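Long-range contacts in multisubunit Na+/H+ antiporter, A subunit (Anoxybacillus flavithermus, PDB 6Z16), which forms the A subunit of a multisubunit Na+/H+ antiporter, a membrane complex that probably exchanges sodium ions for protons across the cell membrane: residues A[623-628]-A[741-746]; A[670-675]-A[725-730]. All blocks are in the same frame, centred on the assembly; numbering follows the deposited sequence.

Contact 1: residues A[623-628]-A[741-746]; sequences SLVALL and LAVGMT
Val625 projects from helix 613-634 onto Ala742, Val743 and Thr746 of helix 734-755, and its two methyl branches share the work. With CG1 anti to the backbone N (chi1 168°), that branch comes against the CB methyl of Ala742, with Val625 CG1 and Ala742 CB 3.8 Å apart. The other branch, lying beside the backbone N, goes to the next residue along: Val625 CG2 and Val743 CG2 meet at 3.7 Å, methyl against methyl, and the two valine side chains cross at about a right angle. The same CG2 sits 3.9 Å from Val743 N, so Val625 also rests on the backbone of the facing helix. Ala742, having only a methyl, lets the bulkier valine come in close.

About one turn further on, the second meeting is between Leu628 and Thr746. Here the leucine touches with its base as well as its end, since Thr746 CG2 lies 3.8 Å from Leu628 CB and 4.0 Å from Leu628 CD1. With Thr746 OG1 beside the backbone N (chi1 -59°), CG2 stands anti to that N and is the group turned to Leu628. OG1 is modelled as hydrogen-bonded to Ala742 O of its own helix, with a length that is doubtful at this resolution.

Leu624 and Leu628 also pack on Ile214 and Val207, respectively, of a neighbouring antiporter subunit. No hydrogen bond joins the two segments. The axes of segments 623-628 and 741-746 come within 9.7 Å, their N-to-C directions 43° apart, and this is the apolar side-by-side packing of transmembrane helices in a helical membrane bundle.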
loop_
_atom_site.group_PDB
_atom_site.type_symbol
_atom_site.label_atom_id
_atom_site.label_comp_id
_atom_site.label_asym_id
_atom_site.label_seq_id
_atom_site.Cartn_x
_atom_site.Cartn_y
_atom_site.Cartn_z
ATOM N N SER A 623 -52.287 -46.037 12.622
ATOM C CA SER A 623 -53.043 -45.256 13.596
ATOM C C SER A 623 -53.041 -43.772 13.248
ATOM O O SER A 623 -54.065 -43.094 13.405
ATOM C CB SER A 623 -52.461 -45.483 14.985
ATOM O OG SER A 623 -52.539 -46.850 15.340
ATOM N N LEU A 624 -51.897 -43.262 12.773
ATOM C CA LEU A 624 -51.792 -41.892 12.269
ATOM C C LEU A 624 -52.783 -41.630 11.142
ATOM O O LEU A 624 -53.563 -40.662 11.189
ATOM C CB LEU A 624 -50.362 -41.660 11.784
ATOM C CG LEU A 624 -49.938 -40.371 11.080
ATOM C CD1 LEU A 624 -49.973 -39.185 12.000
ATOM C CD2 LEU A 624 -48.558 -40.545 10.482
ATOM N N VAL A 625 -52.775 -42.511 10.132
ATOM C CA VAL A 625 -53.661 -42.394 8.974
ATOM C C VAL A 625 -55.124 -42.466 9.390
ATOM O O VAL A 625 -55.945 -41.649 8.952
ATOM C CB VAL A 625 -53.302 -43.480 7.944
ATOM C CG1 VAL A 625 -54.353 -43.588 6.877
ATOM C CG2 VAL A 625 -52.005 -43.141 7.301
ATOM N N ALA A 626 -55.460 -43.410 10.275
ATOM C CA ALA A 626 -56.845 -43.618 10.683
ATOM C C ALA A 626 -57.383 -42.429 11.463
ATOM O O ALA A 626 -58.489 -41.949 11.184
ATOM C CB ALA A 626 -56.956 -44.893 11.511
ATOM N N LEU A 627 -56.601 -41.916 12.421
ATOM C CA LEU A 627 -57.059 -40.786 13.223
ATOM C C LEU A 627 -57.201 -39.522 12.388
ATOM O O LEU A 627 -58.207 -38.809 12.511
ATOM C CB LEU A 627 -56.111 -40.553 14.396
ATOM C CG LEU A 627 -56.160 -41.594 15.512
ATOM C CD1 LEU A 627 -55.045 -41.376 16.505
ATOM C CD2 LEU A 627 -57.501 -41.524 16.204
ATOM N N LEU A 628 -56.247 -39.262 11.485
ATOM C CA LEU A 628 -56.334 -38.043 10.687
ATOM C C LEU A 628 -57.457 -38.115 9.657
ATOM O O LEU A 628 -58.196 -37.137 9.480
ATOM C CB LEU A 628 -54.994 -37.760 10.017
ATOM C CG LEU A 628 -53.906 -37.313 10.986
ATOM C CD1 LEU A 628 -52.592 -37.204 10.264
ATOM C CD2 LEU A 628 -54.286 -35.983 11.596
ATOM N N LEU A 741 -48.912 -44.822 0.523
ATOM C CA LEU A 741 -49.778 -43.954 -0.266
ATOM C C LEU A 741 -50.803 -43.239 0.604
ATOM O O LEU A 741 -51.107 -42.065 0.355
ATOM C CB LEU A 741 -50.475 -44.763 -1.358
ATOM C CG LEU A 741 -49.576 -45.310 -2.465
ATOM C CD1 LEU A 741 -50.348 -46.255 -3.358
ATOM C CD2 LEU A 741 -48.992 -44.171 -3.275
ATOM N N ALA A 742 -51.295 -43.903 1.658
ATOM C CA ALA A 742 -52.236 -43.252 2.565
ATOM C C ALA A 742 -51.573 -42.137 3.366
ATOM O O ALA A 742 -52.172 -41.072 3.548
ATOM C CB ALA A 742 -52.856 -44.284 3.500
ATOM N N VAL A 743 -50.338 -42.361 3.835
ATOM C CA VAL A 743 -49.583 -41.337 4.567
ATOM C C VAL A 743 -49.341 -40.110 3.691
ATOM O O VAL A 743 -49.593 -38.964 4.105
ATOM C CB VAL A 743 -48.258 -41.928 5.087
ATOM C CG1 VAL A 743 -47.343 -40.853 5.556
ATOM C CG2 VAL A 743 -48.501 -42.862 6.239
ATOM N N GLY A 744 -48.874 -40.342 2.458
ATOM C CA GLY A 744 -48.590 -39.240 1.554
ATOM C C GLY A 744 -49.824 -38.449 1.159
ATOM O O GLY A 744 -49.811 -37.214 1.184
ATOM N N MET A 745 -50.918 -39.143 0.831
ATOM C CA MET A 745 -52.128 -38.433 0.435
ATOM C C MET A 745 -52.797 -37.753 1.625
ATOM O O MET A 745 -53.406 -36.689 1.460
ATOM C CB MET A 745 -53.089 -39.393 -0.265
ATOM C CG MET A 745 -54.281 -38.723 -0.919
ATOM S SD MET A 745 -55.312 -39.854 -1.863
ATOM C CE MET A 745 -56.619 -38.745 -2.391
ATOM N N THR A 746 -52.640 -38.311 2.832
ATOM C CA THR A 746 -53.180 -37.677 4.030
ATOM C C THR A 746 -52.478 -36.360 4.319
ATOM O O THR A 746 -53.134 -35.333 4.526
ATOM C CB THR A 746 -53.048 -38.617 5.227
ATOM O OG1 THR A 746 -53.754 -39.831 4.962
ATOM C CG2 THR A 746 -53.617 -37.979 6.474
#

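Contact 2: residues A[670-675]-A[725-730]; sequences KSRLTA and QKQESV. With PTY (phosphatidylethanolamine), chain U.
This is a polar contact between a loop and the start of a transmembrane helix, in the C-terminal helical membrane region of the subunit: residues 725-730, on the way from helix 696-717 to helix 734-755, lie against residues 670-675, where helix 672-692 begins within the MbhD-like part of the chain. Gln727 is at its centre. Its side chain bends at chi2 (60°), which carries the amide in to Ser671 and Arg672. There Gln727 OE1 accepts a weak hydrogen bond from Arg672 N at 3.3 Å, with an N-H...O angle of 126°. The same oxygen lies 3.5 Å above the plane of the Arg672 guanidinium, over its centre, while Ser671 OG stands 3.4 Å from Gln727 CD. Replacing Gln727 by an alanine is likely to leave Arg672 N without this acceptor and one guanidinium face without the side-chain amide oxygen over it. Gln725 OE1 approaches the guanidinium at its edge, beside NH2, but at an angle too poor for a hydrogen bond. Further along, Lys670 CG lies near Ser729 CB, 4.1 Å away. Glu728 O is hydrogen-bonded to a basic side chain of another protein chain, so the loop also faces the rest of the assembly. A phosphatidylethanolamine headgroup meets the helix start, where Ser671 N donates a hydrogen bond to phosphate oxygen O13 of the lipid (2.8 Å, 144°).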
loop_
_atom_site.group_PDB
_atom_site.type_symbol
_atom_site.label_atom_id
_atom_site.label_comp_id
_atom_site.label_asym_id
_atom_site.label_seq_id
_atom_site.Cartn_x
_atom_site.Cartn_y
_atom_site.Cartn_z
ATOM N N LYS A 670 -32.535 -51.121 -7.554
ATOM C CA LYS A 670 -32.137 -52.455 -7.124
ATOM C C LYS A 670 -30.960 -52.391 -6.164
ATOM O O LYS A 670 -30.975 -53.036 -5.111
ATOM C CB LYS A 670 -31.807 -53.326 -8.338
ATOM C CG LYS A 670 -33.025 -53.676 -9.171
ATOM C CD LYS A 670 -32.682 -54.590 -10.334
ATOM C CE LYS A 670 -33.932 -54.930 -11.138
ATOM N NZ LYS A 670 -33.653 -55.836 -12.288
ATOM N N SER A 671 -29.941 -51.611 -6.498
ATOM C CA SER A 671 -28.790 -51.480 -5.622
ATOM C C SER A 671 -28.967 -50.291 -4.680
ATOM O O SER A 671 -29.858 -49.457 -4.841
ATOM C CB SER A 671 -27.505 -51.334 -6.433
ATOM O OG SER A 671 -26.382 -51.215 -5.580
ATOM N N ARG A 672 -28.093 -50.225 -3.680
ATOM C CA ARG A 672 -28.185 -49.191 -2.660
ATOM C C ARG A 672 -27.388 -47.939 -3.000
ATOM O O ARG A 672 -27.761 -46.849 -2.549
ATOM C CB ARG A 672 -27.741 -49.763 -1.314
ATOM C CG ARG A 672 -28.781 -50.682 -0.707
ATOM C CD ARG A 672 -28.384 -51.212 0.646
ATOM N NE ARG A 672 -27.312 -52.195 0.540
ATOM C CZ ARG A 672 -27.513 -53.498 0.391
ATOM N NH1 ARG A 672 -28.745 -53.973 0.337
ATOM N NH2 ARG A 672 -26.483 -54.327 0.303
ATOM N N LEU A 673 -26.311 -48.069 -3.789
ATOM C CA LEU A 673 -25.599 -46.896 -4.295
ATOM C C LEU A 673 -26.488 -46.025 -5.162
ATOM O O LEU A 673 -26.342 -44.800 -5.161
ATOM C CB LEU A 673 -24.378 -47.311 -5.107
ATOM C CG LEU A 673 -23.135 -47.859 -4.425
ATOM C CD1 LEU A 673 -22.171 -48.366 -5.470
ATOM C CD2 LEU A 673 -22.489 -46.773 -3.611
ATOM N N THR A 674 -27.397 -46.642 -5.916
ATOM C CA THR A 674 -28.326 -45.887 -6.746
ATOM C C THR A 674 -29.277 -45.065 -5.886
ATOM O O THR A 674 -29.560 -43.903 -6.197
ATOM C CB THR A 674 -29.095 -46.847 -7.647
ATOM O OG1 THR A 674 -28.165 -47.676 -8.354
ATOM C CG2 THR A 674 -29.937 -46.082 -8.651
ATOM N N ALA A 675 -29.719 -45.629 -4.759
ATOM C CA ALA A 675 -30.560 -44.881 -3.833
ATOM C C ALA A 675 -29.779 -43.792 -3.113
ATOM O O ALA A 675 -30.335 -42.727 -2.830
ATOM C CB ALA A 675 -31.200 -45.830 -2.826
ATOM N N GLN A 725 -25.162 -60.301 2.039
ATOM C CA GLN A 725 -25.419 -58.984 1.461
ATOM C C GLN A 725 -26.281 -59.105 0.207
ATOM O O GLN A 725 -27.410 -58.605 0.167
ATOM C CB GLN A 725 -24.072 -58.306 1.180
ATOM C CG GLN A 725 -24.092 -56.851 0.746
ATOM C CD GLN A 725 -24.238 -56.687 -0.747
ATOM O OE1 GLN A 725 -25.097 -55.944 -1.219
ATOM N NE2 GLN A 725 -23.400 -57.385 -1.503
ATOM N N LYS A 726 -25.722 -59.714 -0.847
ATOM C CA LYS A 726 -26.395 -60.264 -2.029
ATOM C C LYS A 726 -26.986 -59.222 -2.986
ATOM O O LYS A 726 -27.302 -59.563 -4.132
ATOM C CB LYS A 726 -27.490 -61.249 -1.599
ATOM C CG LYS A 726 -26.966 -62.485 -0.885
ATOM C CD LYS A 726 -28.101 -63.335 -0.328
ATOM C CE LYS A 726 -28.842 -64.070 -1.425
ATOM N NZ LYS A 726 -27.998 -65.122 -2.048
ATOM N N GLN A 727 -27.051 -57.961 -2.552
ATOM C CA GLN A 727 -27.527 -56.794 -3.311
ATOM C C GLN A 727 -28.888 -57.041 -3.978
ATOM O O GLN A 727 -29.016 -57.132 -5.200
ATOM C CB GLN A 727 -26.480 -56.346 -4.329
ATOM C CG GLN A 727 -26.686 -54.919 -4.796
ATOM C CD GLN A 727 -26.603 -53.946 -3.637
ATOM O OE1 GLN A 727 -27.616 -53.433 -3.164
ATOM N NE2 GLN A 727 -25.390 -53.705 -3.158
ATOM N N GLU A 728 -29.910 -57.181 -3.143
ATOM C CA GLU A 728 -31.243 -57.520 -3.611
ATOM C C GLU A 728 -32.132 -56.276 -3.623
ATOM O O GLU A 728 -31.913 -55.317 -2.876
ATOM C CB GLU A 728 -31.833 -58.635 -2.734
ATOM C CG GLU A 728 -33.005 -59.410 -3.331
ATOM C CD GLU A 728 -34.356 -58.876 -2.907
ATOM O OE1 GLU A 728 -34.476 -58.417 -1.752
ATOM O OE2 GLU A 728 -35.294 -58.913 -3.731
ATOM N N SER A 729 -33.134 -56.298 -4.503
ATOM C CA SER A 729 -34.039 -55.177 -4.716
ATOM C C SER A 729 -34.954 -54.960 -3.510
ATOM O O SER A 729 -34.951 -55.720 -2.538
ATOM C CB SER A 729 -34.881 -55.412 -5.970
ATOM O OG SER A 729 -35.834 -54.379 -6.149
ATOM N N VAL A 730 -35.750 -53.895 -3.579
ATOM C CA VAL A 730 -36.717 -53.626 -2.522
ATOM C C VAL A 730 -37.899 -54.571 -2.690
ATOM O O VAL A 730 -38.574 -54.566 -3.727
ATOM C CB VAL A 730 -37.161 -52.159 -2.538
ATOM C CG1 VAL A 730 -38.241 -51.930 -1.504
ATOM C CG2 VAL A 730 -35.978 -51.253 -2.265
HETATM C C1 PTY U . -31.146 -46.886 -13.325
HETATM C C2 PTY U . -26.153 -49.882 -12.515
HETATM C C3 PTY U . -27.222 -50.919 -12.112
HETATM O O4 PTY U . -31.726 -45.605 -12.986
HETATM C C5 PTY U . -30.592 -49.130 -12.275
HETATM C C6 PTY U . -31.089 -47.720 -12.068
HETATM O O7 PTY U . -32.342 -47.654 -11.294
HETATM C C8 PTY U . -33.524 -48.124 -11.763
HETATM O O10 PTY U . -33.676 -48.709 -12.805
HETATM C C11 PTY U . -34.628 -47.833 -10.793
HETATM C C12 PTY U . -35.912 -47.355 -11.453
HETATM C C13 PTY U . -35.727 -46.104 -12.296
HETATM C C14 PTY U . -37.000 -45.291 -12.446
HETATM C C15 PTY U . -36.909 -44.179 -13.468
HETATM C C16 PTY U . -37.995 -43.128 -13.325
HETATM C C17 PTY U . -38.135 -42.242 -14.542
HETATM C C18 PTY U . -38.744 -40.886 -14.262
HETATM C C19 PTY U . -40.173 -40.907 -13.754
HETATM C C20 PTY U . -40.704 -39.509 -13.482
HETATM C C21 PTY U . -42.166 -39.439 -13.087
HETATM C C22 PTY U . -42.633 -38.025 -12.772
HETATM C C23 PTY U . -44.052 -37.952 -12.236
HETATM C C24 PTY U . -45.128 -38.086 -13.300
HETATM C C25 PTY U . -45.239 -36.874 -14.211
HETATM C C26 PTY U . -45.601 -35.588 -13.484
HETATM C C30 PTY U . -32.398 -44.973 -13.947
HETATM C C31 PTY U . -33.003 -43.696 -13.446
HETATM O O30 PTY U . -32.507 -45.388 -15.069
HETATM C C32 PTY U . -32.364 -42.455 -14.047
HETATM C C33 PTY U . -33.065 -41.180 -13.626
HETATM C C34 PTY U . -34.495 -41.092 -14.119
HETATM C C35 PTY U . -34.678 -40.187 -15.321
HETATM C C36 PTY U . -34.442 -38.723 -15.008
HETATM C C37 PTY U . -34.837 -37.790 -16.135
HETATM C C38 PTY U . -35.083 -36.362 -15.688
HETATM C C39 PTY U . -35.706 -35.500 -16.771
HETATM C C40 PTY U . -36.119 -34.120 -16.302
HETATM C C41 PTY U . -34.965 -33.255 -15.835
HETATM C C42 PTY U . -35.413 -31.928 -15.254
HETATM C C43 PTY U . -34.304 -31.109 -14.645
HETATM C C44 PTY U . -34.795 -30.233 -13.527
HETATM P P1 PTY U . -29.439 -50.890 -10.611
HETATM O O11 PTY U . -28.078 -50.265 -11.145
HETATM O O12 PTY U . -29.711 -52.136 -11.449
HETATM O O13 PTY U . -29.393 -51.117 -9.156
HETATM O O14 PTY U . -30.565 -49.810 -11.002
HETATM N N1 PTY U . -24.854 -50.555 -12.615
#

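In the fold
Contact 2 is nested inside the chain segment closed by contact 1, and both lie on the same side of the chain's centre. Their centres are 28 Å apart and their nearest atoms about 13 Å, so the two do not touch. Helix 734-755 connects them: the loop at 725-730 leads into it, and residues 741-746 meet helix 613-634 further along. Contact 2 sits beside bound lipid: Ser671 and Thr674 belong to two phosphatidylethanolamine pockets and Lys670 to one of them, and the side chain of Ser671 is about 4 Å from a second lipid. Its centre is 59 Å from that of the chain, against 43 Å for contact 1.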